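Side-chain contacts in imelysin (Bacteroides ovatus ATCC 8483, PDB 3OYV), which is an outer-membrane imelysin-like protein that was named as a peptidase and is probably involved in bacterial iron uptake: residues A[12-17]-A[347-352]; A[111-114]-A[120-123]; A[127-132]-A[166-171]. All blocks are in the same frame, centred on the assembly; numbering follows the deposited sequence.

Contact 1: residues A[12-17]-A[347-352]; sequences ANIDYT and LEFLLY. With GOL (glycerol), chain E.
The Phe349 ring carries the contact of helix 343-351 with the N-terminal segment 12-17. Its far atom, CZ, lies 3.4 Å from Ala12 O, which sits at the ring edge near its plane. Ile14 CG2 comes in obliquely at CE1 (3.9 Å), the two side chains crossing at about a right angle, while the Ala12 methyl lies more loosely beside CE2. A glycerol, probably from the crystallisation liquor, lies over one face, with C1 3.3 Å from Phe349 CD2.

The glycerol also bridges the backbones. O3 gives a hydrogen bond to Ala12 O and takes one from Ile14 N, the latter moderately bent at 150°; at the other end O1 donates to Tyr352 O over 2.7 Å. Phe349 reaches this position because CG stands anti to its backbone N (chi1 178°), carrying the ring off the helix towards 12-17. Ile312 of helix 309-316 also packs on Phe349, and Arg358 is hydrogen-bonded to Ile14 O, Phe349 O and the glycerol.

With an alanine in place of Phe349, the glycerol carbons would probably lose the ring face beneath them and a gap would probably open beside Ala12 and Ile14. No direct hydrogen bond joins the segments: they meet through ring packing and a carbonyl at the ring edge, and the polar links run through Arg358, Lys353 and the glycerol.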
loop_
_atom_site.group_PDB
_atom_site.type_symbol
_atom_site.label_atom_id
_atom_site.label_comp_id
_atom_site.label_asym_id
_atom_site.label_seq_id
_atom_site.Cartn_x
_atom_site.Cartn_y
_atom_site.Cartn_z
ATOM N N ALA A 12 17.402 15.929 -3.023
ATOM C CA ALA A 12 17.540 15.478 -4.414
ATOM C C ALA A 12 16.596 16.204 -5.377
ATOM O O ALA A 12 15.800 15.584 -6.096
ATOM C CB ALA A 12 17.304 13.969 -4.470
ATOM N N ASN A 13 16.707 17.518 -5.420
ATOM C CA ASN A 13 15.943 18.362 -6.324
ATOM C C ASN A 13 16.386 18.142 -7.777
ATOM O O ASN A 13 17.573 18.204 -8.076
ATOM C CB ASN A 13 16.177 19.844 -5.991
ATOM C CG ASN A 13 15.343 20.765 -6.856
ATOM O OD1 ASN A 13 14.135 20.893 -6.648
ATOM N ND2 ASN A 13 15.985 21.436 -7.819
ATOM N N ILE A 14 15.435 17.916 -8.668
ATOM C CA ILE A 14 15.713 17.912 -10.098
ATOM C C ILE A 14 14.429 18.272 -10.826
ATOM O O ILE A 14 13.345 17.928 -10.356
ATOM C CB ILE A 14 16.292 16.557 -10.521
ATOM C CG1 ILE A 14 16.711 16.588 -11.980
ATOM C CG2 ILE A 14 15.276 15.406 -10.229
ATOM C CD1 ILE A 14 17.564 15.366 -12.383
ATOM N N ASP A 15 14.536 18.979 -11.939
ATOM C CA ASP A 15 13.402 19.232 -12.803
ATOM C C ASP A 15 13.630 18.580 -14.161
ATOM O O ASP A 15 14.774 18.376 -14.577
ATOM C CB ASP A 15 13.181 20.730 -12.984
ATOM C CG ASP A 15 12.888 21.444 -11.676
ATOM O OD1 ASP A 15 11.960 21.012 -10.970
ATOM O OD2 ASP A 15 13.578 22.444 -11.368
ATOM N N TYR A 16 12.527 18.278 -14.824
ATOM C CA TYR A 16 12.551 17.741 -16.172
ATOM C C TYR A 16 13.039 18.813 -17.134
ATOM O O TYR A 16 12.523 19.951 -17.134
ATOM C CB TYR A 16 11.137 17.291 -16.516
ATOM C CG TYR A 16 10.925 16.709 -17.888
ATOM C CD1 TYR A 16 11.092 15.339 -18.127
ATOM C CD2 TYR A 16 10.520 17.507 -18.943
ATOM C CE1 TYR A 16 10.849 14.801 -19.374
ATOM C CE2 TYR A 16 10.297 16.977 -20.203
ATOM C CZ TYR A 16 10.470 15.613 -20.423
ATOM O OH TYR A 16 10.230 15.120 -21.687
ATOM N N THR A 17 14.032 18.461 -17.948
ATOM C CA THR A 17 14.589 19.398 -18.923
ATOM C C THR A 17 14.797 18.675 -20.250
ATOM O O THR A 17 14.846 17.455 -20.282
ATOM C CB THR A 17 15.973 19.904 -18.481
ATOM O OG1 THR A 17 16.925 18.818 -18.561
ATOM C CG2 THR A 17 15.938 20.531 -17.028
ATOM N N LEU A 347 8.349 6.142 -8.954
ATOM C CA LEU A 347 7.513 6.735 -9.996
ATOM C C LEU A 347 6.880 8.022 -9.533
ATOM O O LEU A 347 6.796 8.966 -10.293
ATOM C CB LEU A 347 6.486 5.732 -10.444
ATOM C CG LEU A 347 5.808 6.004 -11.760
ATOM C CD1 LEU A 347 6.777 6.399 -12.879
ATOM C CD2 LEU A 347 4.994 4.715 -12.134
ATOM N N GLU A 348 6.452 8.040 -8.274
ATOM C CA GLU A 348 5.909 9.268 -7.705
ATOM C C GLU A 348 6.902 10.444 -7.818
ATOM O O GLU A 348 6.539 11.559 -8.216
ATOM C CB GLU A 348 5.524 9.021 -6.226
ATOM C CG GLU A 348 4.697 10.115 -5.569
ATOM C CD GLU A 348 4.678 9.980 -4.045
ATOM O OE1 GLU A 348 5.398 9.127 -3.504
ATOM O OE2 GLU A 348 3.973 10.790 -3.414
ATOM N N PHE A 349 8.156 10.169 -7.450
ATOM C CA PHE A 349 9.230 11.190 -7.543
ATOM C C PHE A 349 9.363 11.735 -8.967
ATOM O O PHE A 349 9.584 12.920 -9.172
ATOM C CB PHE A 349 10.533 10.520 -7.104
ATOM C CG PHE A 349 11.767 11.395 -7.167
ATOM C CD1 PHE A 349 12.454 11.582 -8.343
ATOM C CD2 PHE A 349 12.319 11.908 -6.014
ATOM C CE1 PHE A 349 13.590 12.366 -8.366
ATOM C CE2 PHE A 349 13.478 12.666 -6.047
ATOM C CZ PHE A 349 14.088 12.905 -7.221
ATOM N N LEU A 350 9.244 10.833 -9.927
ATOM C CA LEU A 350 9.397 11.134 -11.354
ATOM C C LEU A 350 8.214 11.863 -11.960
ATOM O O LEU A 350 8.357 12.494 -13.012
ATOM C CB LEU A 350 9.712 9.835 -12.117
ATOM C CG LEU A 350 11.059 9.146 -11.801
ATOM C CD1 LEU A 350 11.109 7.727 -12.417
ATOM C CD2 LEU A 350 12.269 10.021 -12.221
ATOM N N LEU A 351 7.055 11.808 -11.285
ATOM C CA LEU A 351 5.823 12.386 -11.786
ATOM C C LEU A 351 5.380 13.680 -11.098
ATOM O O LEU A 351 4.642 14.462 -11.690
ATOM C CB LEU A 351 4.674 11.367 -11.712
ATOM C CG LEU A 351 4.775 10.179 -12.651
ATOM C CD1 LEU A 351 3.625 9.204 -12.365
ATOM C CD2 LEU A 351 4.769 10.647 -14.125
ATOM N N TYR A 352 5.771 13.851 -9.832
ATOM C CA TYR A 352 5.301 14.927 -8.986
ATOM C C TYR A 352 6.432 15.762 -8.408
ATOM O O TYR A 352 7.537 15.243 -8.184
ATOM C CB TYR A 352 4.557 14.352 -7.798
ATOM C CG TYR A 352 3.217 13.725 -8.063
ATOM C CD1 TYR A 352 2.060 14.470 -8.008
ATOM C CD2 TYR A 352 3.107 12.347 -8.280
ATOM C CE1 TYR A 352 0.818 13.862 -8.170
ATOM C CE2 TYR A 352 1.884 11.748 -8.474
ATOM C CZ TYR A 352 0.741 12.503 -8.392
ATOM O OH TYR A 352 -0.463 11.860 -8.545
HETATM C C1 GOL E . 10.700 14.744 -5.985
HETATM O O1 GOL E . 9.582 15.527 -6.372
HETATM C C2 GOL E . 11.781 15.584 -5.262
HETATM O O2 GOL E . 11.216 16.154 -4.061
HETATM C C3 GOL E . 12.296 16.796 -6.083
HETATM O O3 GOL E . 13.072 16.498 -7.259
#

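Contact 2: residues A[111-114]-A[120-123]; sequences YAVE and HSRD
Ser121, at the start of helix 121-137, turns its CB towards the extended backbone of Val113 and Glu114, and it has the most surface buried here. That carbon lies 3.2 Å from Glu114 O, a close meeting of a carbonyl oxygen with a methylene group and not a conventional hydrogen bond. Beside that oxygen, on the same side of the carbon, is Val113 CG1, 3.8 Å from Ser121 CB. The valine branch gets there because CG1 stands anti to the backbone N (chi1 176°) and reaches across the turn.

Ser121 occurs in two conformers, and the hydroxyl position is correspondingly uncertain; in one of them OG also lies 3.8 Å from Val113 CG1. The contact rests more securely on CB, whose place is fixed by the helix backbone. The CA atoms of Glu114 and Ser121 are 6.1 Å apart, because the five-residue connection 115-119 brings the chain back.

Glu114 contributes its main chain to this packing and sends its carboxylate in another direction, where OE2 is hydrogen-bonded to Lys93; the side chain has two conformers, and its modelled link to an unidentified ligand is best treated as doubtful, although such a bound molecule may mark a pocket. Tyr125, one turn beyond Ser121 on the helix, makes a weak hydrogen bond to Glu114 O.

The contact closes the short connection between helix 106-111 and helix 121-137, where Phe182 packs against both Val113 and Ser121, Pro97 of helix 71-102 touches the valine, and helix 265-283 reaches Glu114 through Arg279.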
loop_
_atom_site.group_PDB
_atom_site.type_symbol
_atom_site.label_atom_id
_atom_site.label_comp_id
_atom_site.label_asym_id
_atom_site.label_seq_id
_atom_site.Cartn_x
_atom_site.Cartn_y
_atom_site.Cartn_z
ATOM N N TYR A 111 11.088 15.534 5.019
ATOM C CA TYR A 111 11.502 14.657 3.921
ATOM C C TYR A 111 11.317 13.181 4.216
ATOM O O TYR A 111 11.517 12.348 3.327
ATOM C CB TYR A 111 12.931 14.997 3.471
ATOM C CG TYR A 111 12.976 16.339 2.779
ATOM C CD1 TYR A 111 12.671 16.447 1.439
ATOM C CD2 TYR A 111 13.297 17.503 3.463
ATOM C CE1 TYR A 111 12.672 17.681 0.801
ATOM C CE2 TYR A 111 13.304 18.746 2.842
ATOM C CZ TYR A 111 12.992 18.831 1.507
ATOM O OH TYR A 111 12.982 20.041 0.869
ATOM N N ALA A 112 10.873 12.857 5.435
ATOM C CA ALA A 112 10.588 11.479 5.830
ATOM C C ALA A 112 9.153 11.033 5.524
ATOM O O ALA A 112 8.842 9.871 5.708
ATOM C CB ALA A 112 10.868 11.294 7.339
ATOM N N VAL A 113 8.284 11.981 5.168
ATOM C CA VAL A 113 6.851 11.697 5.027
ATOM C C VAL A 113 6.540 10.878 3.755
ATOM O O VAL A 113 6.644 11.383 2.629
ATOM C CB VAL A 113 6.043 13.002 5.034
ATOM C CG1 VAL A 113 4.533 12.750 4.777
ATOM C CG2 VAL A 113 6.214 13.738 6.398
ATOM N N GLU A 114 6.097 9.638 3.941
ATOM C CA GLU A 114 5.717 8.773 2.837
ATOM C C GLU A 114 4.544 9.366 2.058
ATOM O O GLU A 114 3.517 9.708 2.631
ATOM C CB GLU A 114 5.327 7.390 3.380
ATOM C CG GLU A 114 4.627 6.472 2.357
ATOM C CD GLU A 114 3.986 5.243 2.992
ATOM O OE1 GLU A 114 4.632 4.619 3.854
ATOM O OE2 GLU A 114 2.832 4.885 2.621
ATOM N N HIS A 120 -0.081 13.304 -0.840
ATOM C CA HIS A 120 -1.040 12.200 -0.792
ATOM C C HIS A 120 -0.990 11.410 0.522
ATOM O O HIS A 120 -1.698 10.417 0.687
ATOM C CB HIS A 120 -0.745 11.336 -2.044
ATOM C CG HIS A 120 -1.507 10.061 -2.127
ATOM N ND1 HIS A 120 -2.866 10.023 -2.354
ATOM C CD2 HIS A 120 -1.091 8.781 -2.070
ATOM C CE1 HIS A 120 -3.260 8.759 -2.378
ATOM N NE2 HIS A 120 -2.192 7.985 -2.234
ATOM N N SER A 121 -0.138 11.801 1.467
ATOM C CA SER A 121 0.057 10.990 2.685
ATOM C C SER A 121 -1.250 10.747 3.446
ATOM O O SER A 121 -1.509 9.634 3.859
ATOM C CB SER A 121 1.125 11.594 3.634
ATOM O OG SER A 121 0.756 12.838 4.156
ATOM N N ARG A 122 -2.045 11.795 3.673
ATOM C CA ARG A 122 -3.304 11.598 4.388
ATOM C C ARG A 122 -4.159 10.513 3.730
ATOM O O ARG A 122 -4.667 9.629 4.386
ATOM C CB ARG A 122 -4.106 12.900 4.472
ATOM C CG ARG A 122 -3.550 13.895 5.482
ATOM C CD ARG A 122 -4.068 15.314 5.277
ATOM N NE ARG A 122 -5.533 15.374 5.367
ATOM C CZ ARG A 122 -6.380 15.336 4.345
ATOM N NH1 ARG A 122 -5.964 15.300 3.091
ATOM N NH2 ARG A 122 -7.702 15.339 4.580
ATOM N N ASP A 123 -4.339 10.634 2.418
ATOM C CA ASP A 123 -5.208 9.720 1.712
ATOM C C ASP A 123 -4.628 8.307 1.672
ATOM O O ASP A 123 -5.352 7.333 1.809
ATOM C CB ASP A 123 -5.515 10.258 0.312
ATOM C CG ASP A 123 -6.466 11.444 0.306
ATOM O OD1 ASP A 123 -7.154 11.670 1.322
ATOM O OD2 ASP A 123 -6.515 12.124 -0.750
#

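Contact 3: residues A[127-132]-A[166-171]; sequences NNIYSI and NAIQKA
Ile168 packs between Ile129 and Ile132 of the facing helix, and tracing it outward gives most of the contact. At CB the chain forks. The short branch, CG2, lies 4.1 Å from Ile129 CG2, methyl against methyl, as the two side chains slide past each other in opposite directions. The long branch begins at CG1, which stands anti to the carbonyl carbon (chi1 -66°) and comes to 4.1 Å from Ile132 CG2. Because chi2 is extended (168°), CD1 continues outward and meets the same Ile132 methyl at 4.0 Å. One methyl of Ile132 therefore covers the last two carbons of the branch, the pair crossing at a slant.

Ile129 adds a second foothold one turn along. Its CG2 lies 3.6 Å from Ile168 O, against the backbone itself, and 4.2 Å from Ala171 CB. The small alanine side chain lets the methyl approach the helix surface. No hydrogen bond passes between the segments, so apolar packing joins the two helices here.

Beyond the pair, Leu201 of helix 189-214 touches both Ile132 and Ile168, while Ile85 and Ala86 of helix 71-102 touch Ile132. Ile129 also packs on Ala172 and Ile175, extending the seam along helix 158-177.

The local axes pass 9.5 Å apart, with their directions at 170°, nearly antiparallel. This is an antiparallel helix pair whose inner side packs against helices 71-102 and 189-214, part of a helical bundle, consistent with the predominantly helical architecture of imelysin-like proteins.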
loop_
_atom_site.group_PDB
_atom_site.type_symbol
_atom_site.label_atom_id
_atom_site.label_comp_id
_atom_site.label_asym_id
_atom_site.label_seq_id
_atom_site.Cartn_x
_atom_site.Cartn_y
_atom_site.Cartn_z
ATOM N N ASN A 127 -6.419 5.159 3.378
ATOM C CA ASN A 127 -6.676 3.924 2.616
ATOM C C ASN A 127 -6.128 2.698 3.300
ATOM O O ASN A 127 -6.740 1.636 3.264
ATOM C CB ASN A 127 -6.107 4.039 1.198
ATOM C CG ASN A 127 -6.975 4.866 0.278
ATOM O OD1 ASN A 127 -8.158 5.092 0.544
ATOM N ND2 ASN A 127 -6.383 5.345 -0.818
ATOM N N ASN A 128 -4.984 2.838 3.965
ATOM C CA ASN A 128 -4.449 1.734 4.738
ATOM C C ASN A 128 -5.437 1.306 5.851
ATOM O O ASN A 128 -5.610 0.124 6.140
ATOM C CB ASN A 128 -3.104 2.065 5.404
ATOM C CG ASN A 128 -1.952 2.402 4.434
ATOM O OD1 ASN A 128 -1.004 3.050 4.879
ATOM N ND2 ASN A 128 -2.011 1.990 3.164
ATOM N N ILE A 129 -6.069 2.287 6.482
ATOM C CA ILE A 129 -7.073 1.976 7.511
ATOM C C ILE A 129 -8.320 1.338 6.863
ATOM O O ILE A 129 -8.905 0.406 7.417
ATOM C CB ILE A 129 -7.427 3.205 8.365
ATOM C CG1 ILE A 129 -6.180 3.777 9.070
ATOM C CG2 ILE A 129 -8.520 2.841 9.364
ATOM C CD1 ILE A 129 -5.397 2.812 9.897
ATOM N N TYR A 130 -8.711 1.820 5.681
ATOM C CA TYR A 130 -9.808 1.175 4.972
ATOM C C TYR A 130 -9.502 -0.255 4.579
ATOM O O TYR A 130 -10.422 -1.043 4.459
ATOM C CB TYR A 130 -10.243 1.994 3.760
ATOM C CG TYR A 130 -10.941 3.278 4.124
ATOM C CD1 TYR A 130 -11.798 3.329 5.218
ATOM C CD2 TYR A 130 -10.761 4.434 3.377
ATOM C CE1 TYR A 130 -12.451 4.496 5.565
ATOM C CE2 TYR A 130 -11.424 5.619 3.717
ATOM C CZ TYR A 130 -12.257 5.621 4.809
ATOM O OH TYR A 130 -12.912 6.784 5.154
ATOM N N SER A 131 -8.227 -0.600 4.430
ATOM C CA SER A 131 -7.852 -2.004 4.250
ATOM C C SER A 131 -8.302 -2.866 5.437
ATOM O O SER A 131 -8.850 -3.975 5.264
ATOM C CB SER A 131 -6.352 -2.146 4.012
ATOM O OG SER A 131 -6.016 -3.471 3.607
ATOM N N ILE A 132 -8.124 -2.324 6.637
ATOM C CA ILE A 132 -8.595 -3.006 7.842
ATOM C C ILE A 132 -10.137 -3.120 7.829
ATOM O O ILE A 132 -10.695 -4.193 8.123
ATOM C CB ILE A 132 -8.161 -2.255 9.129
ATOM C CG1 ILE A 132 -6.642 -2.182 9.210
ATOM C CG2 ILE A 132 -8.778 -2.914 10.367
ATOM C CD1 ILE A 132 -6.154 -1.278 10.375
ATOM N N ASN A 166 -16.175 1.268 15.486
ATOM C CA ASN A 166 -15.917 2.652 15.905
ATOM C C ASN A 166 -14.432 3.031 15.861
ATOM O O ASN A 166 -14.083 4.152 15.475
ATOM C CB ASN A 166 -16.470 2.900 17.329
ATOM C CG ASN A 166 -17.988 2.924 17.365
ATOM O OD1 ASN A 166 -18.637 3.033 16.320
ATOM N ND2 ASN A 166 -18.560 2.943 18.579
ATOM N N ALA A 167 -13.590 2.112 16.296
ATOM C CA ALA A 167 -12.132 2.357 16.302
ATOM C C ALA A 167 -11.556 2.462 14.896
ATOM O O ALA A 167 -10.659 3.295 14.648
ATOM C CB ALA A 167 -11.406 1.330 17.082
ATOM N N ILE A 168 -12.054 1.653 13.970
ATOM C CA ILE A 168 -11.634 1.768 12.578
ATOM C C ILE A 168 -12.027 3.124 12.018
ATOM O O ILE A 168 -11.218 3.866 11.434
ATOM C CB ILE A 168 -12.252 0.635 11.727
ATOM C CG1 ILE A 168 -11.688 -0.694 12.174
ATOM C CG2 ILE A 168 -11.995 0.886 10.233
ATOM C CD1 ILE A 168 -12.444 -1.916 11.590
ATOM N N GLN A 169 -13.268 3.504 12.232
ATOM C CA GLN A 169 -13.737 4.775 11.774
ATOM C C GLN A 169 -13.002 5.960 12.444
ATOM O O GLN A 169 -12.665 6.952 11.774
ATOM C CB GLN A 169 -15.230 4.917 12.055
ATOM C CG GLN A 169 -15.833 6.210 11.534
ATOM C CD GLN A 169 -15.389 6.538 10.121
ATOM O OE1 GLN A 169 -14.922 7.655 9.852
ATOM N NE2 GLN A 169 -15.517 5.567 9.208
ATOM N N LYS A 170 -12.712 5.816 13.733
ATOM C CA LYS A 170 -12.090 6.947 14.364
ATOM C C LYS A 170 -10.644 7.165 13.877
ATOM O O LYS A 170 -10.234 8.329 13.724
ATOM C CB LYS A 170 -12.152 6.783 15.836
ATOM C CG LYS A 170 -11.676 7.984 16.532
ATOM C CD LYS A 170 -11.690 7.683 17.978
ATOM C CE LYS A 170 -11.001 8.739 18.759
ATOM N NZ LYS A 170 -10.936 8.340 20.173
ATOM N N ALA A 171 -9.915 6.100 13.561
ATOM C CA ALA A 171 -8.570 6.240 12.982
ATOM C C ALA A 171 -8.627 6.867 11.590
ATOM O O ALA A 171 -7.847 7.778 11.282
ATOM C CB ALA A 171 -7.841 4.905 12.984
#

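Overall arrangement
The contacts move from the chain termini into the helical body. Contact 1 joins segments some 330 residues apart, with the other two in between. Contacts 2 and 3 follow one another along helix 121-137, centres 17 Å apart, and Lys93 is hydrogen-bonded to both Glu114 and Asn128. The Glu114 side chain lies about 4 Å from a glycerol and beside an unidentified ligand that may mark a pocket. Contacts 1 and 2 have centres 16 Å apart; Ser118, in the turn spanned by contact 2, is hydrogen-bonded to Glu348, which with His345 belongs to the family's Gly-X-His-X-X-Glu motif, probably part of the functional site. Contacts 1 and 3, centres 31 Å apart, lie on opposite sides of the chain's centre.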